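Local coordinates for protein condensin complex subunit 3 (PDB 5OQR) that serves as a regulatory HEAT-repeat subunit of condensin, the complex required to convert interphase chromatin into condensed, mitotic-like chromosomes, at residues G217-L222 and Y252-N257; K225-I230 and L266-V271. All coordinates share one frame; numbering follows the deposited sequence.

Contact 1: residues G217-L222 and Y252-N257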
ATOM      1  N   GLY A 217      21.635  -2.716 -16.152  1.00 71.33           N
ATOM      2  CA  GLY A 217      22.821  -1.885 -16.008  1.00 76.50           C
ATOM      3  C   GLY A 217      22.495  -0.459 -15.614  1.00 73.18           C
ATOM      4  O   GLY A 217      23.092   0.096 -14.688  1.00 67.54           O
ATOM      5  N   ASP A 218      21.535   0.152 -16.304  1.00 74.62           N
ATOM      6  CA  ASP A 218      21.240   1.566 -16.145  1.00 68.57           C
ATOM      7  C   ASP A 218      19.756   1.763 -15.878  1.00 62.64           C
ATOM      8  O   ASP A 218      18.913   1.087 -16.475  1.00 68.94           O
ATOM      9  CB  ASP A 218      21.652   2.350 -17.393  1.00 70.76           C
ATOM     10  CG  ASP A 218      21.731   3.836 -17.147  1.00 69.18           C
ATOM     11  OD1 ASP A 218      21.042   4.321 -16.224  1.00 74.28           O
ATOM     12  OD2 ASP A 218      22.480   4.521 -17.874  1.00 71.77           O
ATOM     13  N   PHE A 219      19.440   2.697 -14.980  1.00 62.52           N
ATOM     14  CA  PHE A 219      18.046   2.994 -14.676  1.00 56.78           C
ATOM     15  C   PHE A 219      17.372   3.774 -15.796  1.00 57.33           C
ATOM     16  O   PHE A 219      16.139   3.820 -15.843  1.00 56.04           O
ATOM     17  CB  PHE A 219      17.946   3.769 -13.358  1.00 54.86           C
ATOM     18  CG  PHE A 219      18.285   5.229 -13.478  1.00 51.99           C
ATOM     19  CD1 PHE A 219      17.306   6.193 -13.320  1.00 51.44           C
ATOM     20  CD2 PHE A 219      19.579   5.638 -13.746  1.00 59.60           C
ATOM     21  CE1 PHE A 219      17.611   7.535 -13.427  1.00 52.97           C
ATOM     22  CE2 PHE A 219      19.888   6.978 -13.855  1.00 49.97           C
ATOM     23  CZ  PHE A 219      18.906   7.927 -13.695  1.00 45.76           C
ATOM     24  N   ARG A 220      18.146   4.378 -16.700  1.00 57.77           N
ATOM     25  CA  ARG A 220      17.558   5.073 -17.838  1.00 63.97           C
ATOM     26  C   ARG A 220      16.860   4.119 -18.797  1.00 63.62           C
ATOM     27  O   ARG A 220      15.986   4.555 -19.553  1.00 74.31           O
ATOM     28  CB  ARG A 220      18.632   5.853 -18.595  1.00 80.68           C
ATOM     29  CG  ARG A 220      19.252   7.004 -17.822  1.00 77.34           C
ATOM     30  CD  ARG A 220      20.761   6.979 -17.959  1.00 80.54           C
ATOM     31  NE  ARG A 220      21.393   8.272 -17.731  1.00 82.15           N
ATOM     32  CZ  ARG A 220      22.706   8.466 -17.782  1.00 90.05           C
ATOM     33  NH1 ARG A 220      23.521   7.451 -18.053  1.00 82.62           N
ATOM     34  NH2 ARG A 220      23.210   9.670 -17.560  1.00 95.70           N
ATOM     35  N   TYR A 221      17.232   2.837 -18.796  1.00 65.24           N
ATOM     36  CA  TYR A 221      16.541   1.869 -19.640  1.00 71.41           C
ATOM     37  C   TYR A 221      15.044   1.886 -19.382  1.00 65.72           C
ATOM     38  O   TYR A 221      14.251   1.593 -20.285  1.00 77.60           O
ATOM     39  CB  TYR A 221      17.082   0.458 -19.398  1.00 80.39           C
ATOM     40  CG  TYR A 221      18.554   0.264 -19.707  1.00 90.46           C
ATOM     41  CD1 TYR A 221      19.194  -0.920 -19.370  1.00 95.17           C
ATOM     42  CD2 TYR A 221      19.300   1.256 -20.331  1.00 90.81           C
ATOM     43  CE1 TYR A 221      20.532  -1.114 -19.643  1.00 95.46           C
ATOM     44  CE2 TYR A 221      20.642   1.071 -20.610  1.00 96.10           C
ATOM     45  CZ  TYR A 221      21.253  -0.117 -20.263  1.00 99.27           C
ATOM     46  OH  TYR A 221      22.588  -0.309 -20.536  1.00108.14           O
ATOM     47  N   LEU A 222      14.639   2.221 -18.163  1.00 62.47           N
ATOM     48  CA  LEU A 222      13.232   2.245 -17.804  1.00 70.77           C
ATOM     49  C   LEU A 222      12.567   3.516 -18.312  1.00 67.34           C
ATOM     50  O   LEU A 222      13.205   4.561 -18.465  1.00 58.64           O
ATOM     51  CB  LEU A 222      13.067   2.157 -16.288  1.00 63.39           C
ATOM     52  CG  LEU A 222      13.796   1.010 -15.589  1.00 60.44           C
ATOM     53  CD1 LEU A 222      13.537   1.075 -14.100  1.00 62.17           C
ATOM     54  CD2 LEU A 222      13.356  -0.328 -16.150  1.00 68.77           C
ATOM     55  N   TYR A 252      23.141   4.598  -4.401  1.00 38.36           N
ATOM     56  CA  TYR A 252      24.461   4.058  -4.709  1.00 36.86           C
ATOM     57  C   TYR A 252      24.565   3.556  -6.142  1.00 43.24           C
ATOM     58  O   TYR A 252      25.640   3.628  -6.745  1.00 60.85           O
ATOM     59  CB  TYR A 252      24.816   2.934  -3.734  1.00 43.47           C
ATOM     60  CG  TYR A 252      25.269   3.429  -2.377  1.00 37.32           C
ATOM     61  CD1 TYR A 252      26.449   4.144  -2.239  1.00 35.69           C
ATOM     62  CD2 TYR A 252      24.522   3.177  -1.237  1.00 37.83           C
ATOM     63  CE1 TYR A 252      26.868   4.600  -1.006  1.00 33.23           C
ATOM     64  CE2 TYR A 252      24.934   3.627   0.000  1.00 36.43           C
ATOM     65  CZ  TYR A 252      26.108   4.338   0.110  1.00 37.16           C
ATOM     66  OH  TYR A 252      26.525   4.791   1.342  1.00 45.02           O
ATOM     67  N   GLN A 253      23.470   3.046  -6.702  1.00 41.10           N
ATOM     68  CA  GLN A 253      23.487   2.599  -8.091  1.00 45.77           C
ATOM     69  C   GLN A 253      22.988   3.689  -9.037  1.00 49.36           C
ATOM     70  O   GLN A 253      23.701   4.096  -9.958  1.00 47.91           O
ATOM     71  CB  GLN A 253      22.641   1.334  -8.257  1.00 56.32           C
ATOM     72  CG  GLN A 253      22.776   0.699  -9.637  1.00 73.00           C
ATOM     73  CD  GLN A 253      21.555  -0.096 -10.041  1.00 75.33           C
ATOM     74  OE1 GLN A 253      20.873  -0.682  -9.201  1.00 73.91           O
ATOM     75  NE2 GLN A 253      21.264  -0.113 -11.337  1.00 69.12           N
ATOM     76  N   TRP A 254      21.759   4.161  -8.825  1.00 48.60           N
ATOM     77  CA  TRP A 254      21.170   5.121  -9.752  1.00 44.65           C
ATOM     78  C   TRP A 254      21.967   6.417  -9.788  1.00 40.12           C
ATOM     79  O   TRP A 254      22.166   7.002 -10.858  1.00 45.47           O
ATOM     80  CB  TRP A 254      19.715   5.388  -9.371  1.00 41.28           C
ATOM     81  CG  TRP A 254      18.813   4.241  -9.701  1.00 41.73           C
ATOM     82  CD1 TRP A 254      19.181   2.944  -9.899  1.00 42.73           C
ATOM     83  CD2 TRP A 254      17.396   4.289  -9.891  1.00 41.56           C
ATOM     84  NE1 TRP A 254      18.081   2.181 -10.192  1.00 47.74           N
ATOM     85  CE2 TRP A 254      16.971   2.982 -10.195  1.00 41.00           C
ATOM     86  CE3 TRP A 254      16.445   5.309  -9.831  1.00 39.48           C
ATOM     87  CZ2 TRP A 254      15.639   2.668 -10.437  1.00 42.55           C
ATOM     88  CZ3 TRP A 254      15.121   4.995 -10.072  1.00 43.12           C
ATOM     89  CH2 TRP A 254      14.730   3.686 -10.370  1.00 46.40           C
ATOM     90  N   ILE A 255      22.432   6.884  -8.629  1.00 42.29           N
ATOM     91  CA  ILE A 255      23.285   8.066  -8.606  1.00 42.06           C
ATOM     92  C   ILE A 255      24.531   7.835  -9.447  1.00 44.09           C
ATOM     93  O   ILE A 255      25.091   8.779 -10.017  1.00 50.52           O
ATOM     94  CB  ILE A 255      23.639   8.433  -7.150  1.00 43.91           C
ATOM     95  CG1 ILE A 255      24.447   9.728  -7.091  1.00 43.17           C
ATOM     96  CG2 ILE A 255      24.444   7.317  -6.498  1.00 54.69           C
ATOM     97  CD1 ILE A 255      23.766  10.928  -7.723  1.00 50.16           C
ATOM     98  N   GLU A 256      24.989   6.585  -9.536  1.00 55.61           N
ATOM     99  CA  GLU A 256      26.166   6.275 -10.339  1.00 56.95           C
ATOM    100  C   GLU A 256      25.875   6.443 -11.825  1.00 55.94           C
ATOM    101  O   GLU A 256      26.683   7.017 -12.562  1.00 59.85           O
ATOM    102  CB  GLU A 256      26.633   4.849 -10.044  1.00 63.23           C
ATOM    103  CG  GLU A 256      28.134   4.644 -10.140  1.00 66.62           C
ATOM    104  CD  GLU A 256      28.892   5.412  -9.075  1.00 76.18           C
ATOM    105  OE1 GLU A 256      29.643   6.345  -9.431  1.00 83.68           O
ATOM    106  OE2 GLU A 256      28.726   5.091  -7.879  1.00 82.50           O
ATOM    107  N   ASN A 257      24.723   5.948 -12.283  1.00 53.52           N
ATOM    108  CA  ASN A 257      24.347   6.111 -13.681  1.00 50.99           C
ATOM    109  C   ASN A 257      24.184   7.576 -14.061  1.00 58.46           C
ATOM    110  O   ASN A 257      24.269   7.910 -15.247  1.00 61.43           O
ATOM    111  CB  ASN A 257      23.047   5.359 -13.967  1.00 53.22           C
ATOM    112  CG  ASN A 257      23.111   3.900 -13.554  1.00 62.35           C
ATOM    113  OD1 ASN A 257      22.164   3.367 -12.975  1.00 53.25           O
ATOM    114  ND2 ASN A 257      24.228   3.247 -13.845  1.00 70.57           N
TER
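F219 and W254 form an offset stack, the phenyl ring against the five-membered ring of the indole, with planes 23° apart and centroids separated by 4.9 Å. F219 CB sits over the middle of that face in a CH-pi contact, 3.4 Å from W254 CE2. With CG of F219 between its backbone N and carbonyl carbon (chi1 78°), the phenyl ring is carried on toward the six-membered side, where CD1 approaches W254 CE3. With an alanine at W254, F219 would probably lose the indole face beneath its CB and its ring be freer to turn. N257 meets the phenyl edge in plane with its CB, 3.5 Å from F219 CD2, while its OD1 takes a weak hydrogen bond from F219 N. D218 and N257 run past each other in opposite directions, D218 OD1 3.2 Å from N257 CB and their flat groups 35° apart. The same OD1 accepts from R220 N, closing an Asx turn, and OD2 pairs with R220 NH1 in a salt bridge. The contact fastens the 217-222 turn, which leads into helix 224-235, to the C-terminal end of helix 240-257 in the fifth HEAT repeat; R227 and L231 of helix 224-235 touch F219 and W254.

Contact 2: residues K225-I230 and L266-V271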
ATOM      1  N   LYS A 225       7.967   6.897 -16.334  1.00 53.01           N
ATOM      2  CA  LYS A 225       6.877   6.503 -15.452  1.00 55.75           C
ATOM      3  C   LYS A 225       7.182   5.211 -14.708  1.00 55.72           C
ATOM      4  O   LYS A 225       6.589   4.965 -13.652  1.00 53.80           O
ATOM      5  CB  LYS A 225       5.582   6.366 -16.254  1.00 66.21           C
ATOM      6  CG  LYS A 225       5.265   7.582 -17.123  1.00 93.18           C
ATOM      7  CD  LYS A 225       5.109   8.864 -16.298  1.00101.34           C
ATOM      8  CE  LYS A 225       5.455  10.097 -17.113  1.00 87.48           C
ATOM      9  NZ  LYS A 225       5.586  11.306 -16.249  1.00 64.62           N
ATOM     10  N   LYS A 226       8.089   4.386 -15.228  1.00 63.84           N
ATOM     11  CA  LYS A 226       8.546   3.222 -14.479  1.00 56.12           C
ATOM     12  C   LYS A 226       9.503   3.633 -13.367  1.00 47.22           C
ATOM     13  O   LYS A 226       9.385   3.161 -12.233  1.00 38.60           O
ATOM     14  CB  LYS A 226       9.215   2.221 -15.422  1.00 60.17           C
ATOM     15  CG  LYS A 226       8.243   1.373 -16.227  1.00 61.07           C
ATOM     16  CD  LYS A 226       8.981   0.363 -17.089  1.00 63.35           C
ATOM     17  CE  LYS A 226       8.033  -0.410 -17.987  1.00 67.59           C
ATOM     18  NZ  LYS A 226       7.677   0.348 -19.218  1.00 80.92           N
ATOM     19  N   ARG A 227      10.452   4.519 -13.678  1.00 41.79           N
ATOM     20  CA  ARG A 227      11.390   4.997 -12.666  1.00 38.41           C
ATOM     21  C   ARG A 227      10.657   5.576 -11.466  1.00 38.00           C
ATOM     22  O   ARG A 227      11.049   5.347 -10.318  1.00 39.42           O
ATOM     23  CB  ARG A 227      12.314   6.057 -13.263  1.00 42.97           C
ATOM     24  CG  ARG A 227      13.024   5.654 -14.540  1.00 49.58           C
ATOM     25  CD  ARG A 227      13.672   6.863 -15.186  1.00 43.69           C
ATOM     26  NE  ARG A 227      14.174   6.577 -16.526  1.00 51.93           N
ATOM     27  CZ  ARG A 227      14.598   7.504 -17.378  1.00 53.02           C
ATOM     28  NH1 ARG A 227      14.576   8.785 -17.036  1.00 56.59           N
ATOM     29  NH2 ARG A 227      15.038   7.151 -18.577  1.00 55.93           N
ATOM     30  N   VAL A 228       9.591   6.336 -11.714  1.00 41.27           N
ATOM     31  CA  VAL A 228       8.877   6.998 -10.627  1.00 35.94           C
ATOM     32  C   VAL A 228       8.038   5.994  -9.851  1.00 37.43           C
ATOM     33  O   VAL A 228       7.963   6.049  -8.617  1.00 36.06           O
ATOM     34  CB  VAL A 228       8.020   8.149 -11.183  1.00 34.13           C
ATOM     35  CG1 VAL A 228       7.170   8.780 -10.086  1.00 30.51           C
ATOM     36  CG2 VAL A 228       8.906   9.195 -11.827  1.00 30.66           C
ATOM     37  N   ARG A 229       7.393   5.063 -10.552  1.00 41.64           N
ATOM     38  CA  ARG A 229       6.565   4.075  -9.871  1.00 36.11           C
ATOM     39  C   ARG A 229       7.412   3.196  -8.961  1.00 42.41           C
ATOM     40  O   ARG A 229       6.971   2.805  -7.874  1.00 40.06           O
ATOM     41  CB  ARG A 229       5.808   3.235 -10.898  1.00 50.67           C
ATOM     42  CG  ARG A 229       4.563   2.561 -10.340  1.00 68.97           C
ATOM     43  CD  ARG A 229       3.546   2.237 -11.426  1.00 76.99           C
ATOM     44  NE  ARG A 229       4.004   1.177 -12.327  1.00 80.04           N
ATOM     45  CZ  ARG A 229       4.342   1.337 -13.604  1.00 78.85           C
ATOM     46  NH1 ARG A 229       4.280   2.526 -14.189  1.00 77.95           N
ATOM     47  NH2 ARG A 229       4.741   0.288 -14.314  1.00 86.59           N
ATOM     48  N   ILE A 230       8.639   2.887  -9.383  1.00 42.97           N
ATOM     49  CA  ILE A 230       9.557   2.124  -8.540  1.00 42.30           C
ATOM     50  C   ILE A 230       9.809   2.866  -7.233  1.00 46.13           C
ATOM     51  O   ILE A 230       9.567   2.343  -6.139  1.00 39.08           O
ATOM     52  CB  ILE A 230      10.874   1.852  -9.289  1.00 40.13           C
ATOM     53  CG1 ILE A 230      10.626   0.905 -10.463  1.00 53.74           C
ATOM     54  CG2 ILE A 230      11.924   1.260  -8.348  1.00 61.56           C
ATOM     55  CD1 ILE A 230      11.799   0.772 -11.399  1.00 44.48           C
ATOM     56  N   LEU A 266      17.850  13.992 -10.990  1.00 41.17           N
ATOM     57  CA  LEU A 266      16.535  14.609 -10.862  1.00 40.45           C
ATOM     58  C   LEU A 266      15.932  14.916 -12.226  1.00 42.83           C
ATOM     59  O   LEU A 266      14.716  14.807 -12.415  1.00 43.39           O
ATOM     60  CB  LEU A 266      16.637  15.883 -10.025  1.00 43.86           C
ATOM     61  CG  LEU A 266      17.046  15.698  -8.564  1.00 36.02           C
ATOM     62  CD1 LEU A 266      17.356  17.039  -7.925  1.00 36.62           C
ATOM     63  CD2 LEU A 266      15.960  14.981  -7.791  1.00 35.86           C
ATOM     64  N   GLU A 267      16.767  15.301 -13.192  1.00 39.79           N
ATOM     65  CA  GLU A 267      16.265  15.621 -14.521  1.00 43.44           C
ATOM     66  C   GLU A 267      15.682  14.407 -15.230  1.00 44.36           C
ATOM     67  O   GLU A 267      14.966  14.571 -16.222  1.00 50.06           O
ATOM     68  CB  GLU A 267      17.381  16.232 -15.365  1.00 43.91           C
ATOM     69  CG  GLU A 267      17.922  17.532 -14.801  1.00 55.31           C
ATOM     70  CD  GLU A 267      19.082  18.082 -15.602  1.00 57.54           C
ATOM     71  OE1 GLU A 267      19.311  17.594 -16.729  1.00 70.59           O
ATOM     72  OE2 GLU A 267      19.767  19.000 -15.104  1.00 57.05           O
ATOM     73  N   ARG A 268      15.964  13.199 -14.743  1.00 45.26           N
ATOM     74  CA  ARG A 268      15.429  11.977 -15.322  1.00 45.47           C
ATOM     75  C   ARG A 268      14.195  11.478 -14.581  1.00 42.34           C
ATOM     76  O   ARG A 268      13.803  10.320 -14.753  1.00 47.53           O
ATOM     77  CB  ARG A 268      16.504  10.890 -15.339  1.00 52.20           C
ATOM     78  CG  ARG A 268      17.745  11.234 -16.151  1.00 54.17           C
ATOM     79  CD  ARG A 268      17.538  11.007 -17.642  1.00 65.08           C
ATOM     80  NE  ARG A 268      16.652  11.999 -18.247  1.00 75.97           N
ATOM     81  CZ  ARG A 268      17.042  13.198 -18.671  1.00 71.25           C
ATOM     82  NH1 ARG A 268      18.309  13.573 -18.557  1.00 66.77           N
ATOM     83  NH2 ARG A 268      16.160  14.030 -19.209  1.00 72.03           N
ATOM     84  N   LEU A 269      13.578  12.326 -13.758  1.00 44.90           N
ATOM     85  CA  LEU A 269      12.389  11.951 -13.007  1.00 43.14           C
ATOM     86  C   LEU A 269      11.189  12.841 -13.292  1.00 41.21           C
ATOM     87  O   LEU A 269      10.118  12.604 -12.722  1.00 44.40           O
ATOM     88  CB  LEU A 269      12.685  11.971 -11.502  1.00 39.36           C
ATOM     89  CG  LEU A 269      13.750  10.993 -11.004  1.00 40.75           C
ATOM     90  CD1 LEU A 269      13.978  11.193  -9.520  1.00 34.26           C
ATOM     91  CD2 LEU A 269      13.354   9.555 -11.293  1.00 39.20           C
ATOM     92  N   ASP A 270      11.330  13.848 -14.150  1.00 40.59           N
ATOM     93  CA  ASP A 270      10.231  14.743 -14.503  1.00 46.97           C
ATOM     94  C   ASP A 270       9.559  15.292 -13.245  1.00 45.38           C
ATOM     95  O   ASP A 270       8.371  15.091 -12.992  1.00 39.32           O
ATOM     96  CB  ASP A 270       9.223  14.023 -15.400  1.00 47.40           C
ATOM     97  CG  ASP A 270       8.277  14.977 -16.094  1.00 54.06           C
ATOM     98  OD1 ASP A 270       7.152  14.556 -16.435  1.00 61.56           O
ATOM     99  OD2 ASP A 270       8.659  16.146 -16.302  1.00 48.64           O
ATOM    100  N   VAL A 271      10.358  16.015 -12.456  1.00 41.18           N
ATOM    101  CA  VAL A 271       9.941  16.403 -11.112  1.00 38.93           C
ATOM    102  C   VAL A 271       8.716  17.304 -11.146  1.00 38.29           C
ATOM    103  O   VAL A 271       7.889  17.272 -10.227  1.00 36.75           O
ATOM    104  CB  VAL A 271      11.113  17.077 -10.371  1.00 36.54           C
ATOM    105  CG1 VAL A 271      12.289  16.123 -10.272  1.00 40.26           C
ATOM    106  CG2 VAL A 271      11.527  18.368 -11.064  1.00 39.27           C
TER
HETATM  107  O   HOH W   1      14.295  10.591 -18.660  1.00 65.44           O
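R227 donates from NH1 to the backbone O of R268, a hydrogen bond of 2.9 Å with an N-H...O angle of 154°. The acceptor lies in the guanidinium plane, though the donor is tilted 16° from the plane of the carbonyl. An R227 chain extended from CG to NE spans the gap from the helix, and NE and NH2 donate to the backbone oxygens of L222 and R220; carbonyl oxygens thus meet all three nitrogens, which fixes the rotation of the buried group. The side chain of R268 runs alongside in the same direction, but bends at chi2 and chi3 until its guanidinium stands nearly perpendicular to that of R227, with R268 NE 4.0 Å from R227 NH1. R268 NE donates to a water at 2.8 Å. Farther out, K225 NZ and D270 OD1 make a long salt bridge of 3.6 Å, secondary for the carboxylate to its hydrogen bond with N273. The apolar part is modest: L269 CD2 lies 4.1 Å from R227 CB and 4.5 Å from V228 CG2. The same V228 methyl also rests against the backbone O of L269, at 3.7 Å. The contact thus joins helix 224-235 of the fifth HEAT repeat to the loop between helices 262-266 and 275-288; V277 of the latter touches V228, and L231 of helix 224-235 also packs on L269.

Contacts 1 and 2 adjoin, their centres about 12 Å apart, and R227 is the residue they share: the hydrogen bonds that it sends back to the loop 217-222 measure 2.9 Å from R227 NH2 to R220 O and 3.0 Å from R227 NE to L222 O. One arginine of contact 2 therefore holds the loop 217-222 as well as the loop 266-271. F219 reinforces the join by touching both R227 and R268, and L222 packs on I230. Along the chain the segments alternate: helix 240-257 meets the loop before helix 224-235, and helix 224-235 meets the loop after helix 262-266. Together the contacts bind the fifth HEAT repeat to the loops preceding and following it, the second beyond helix 262-266.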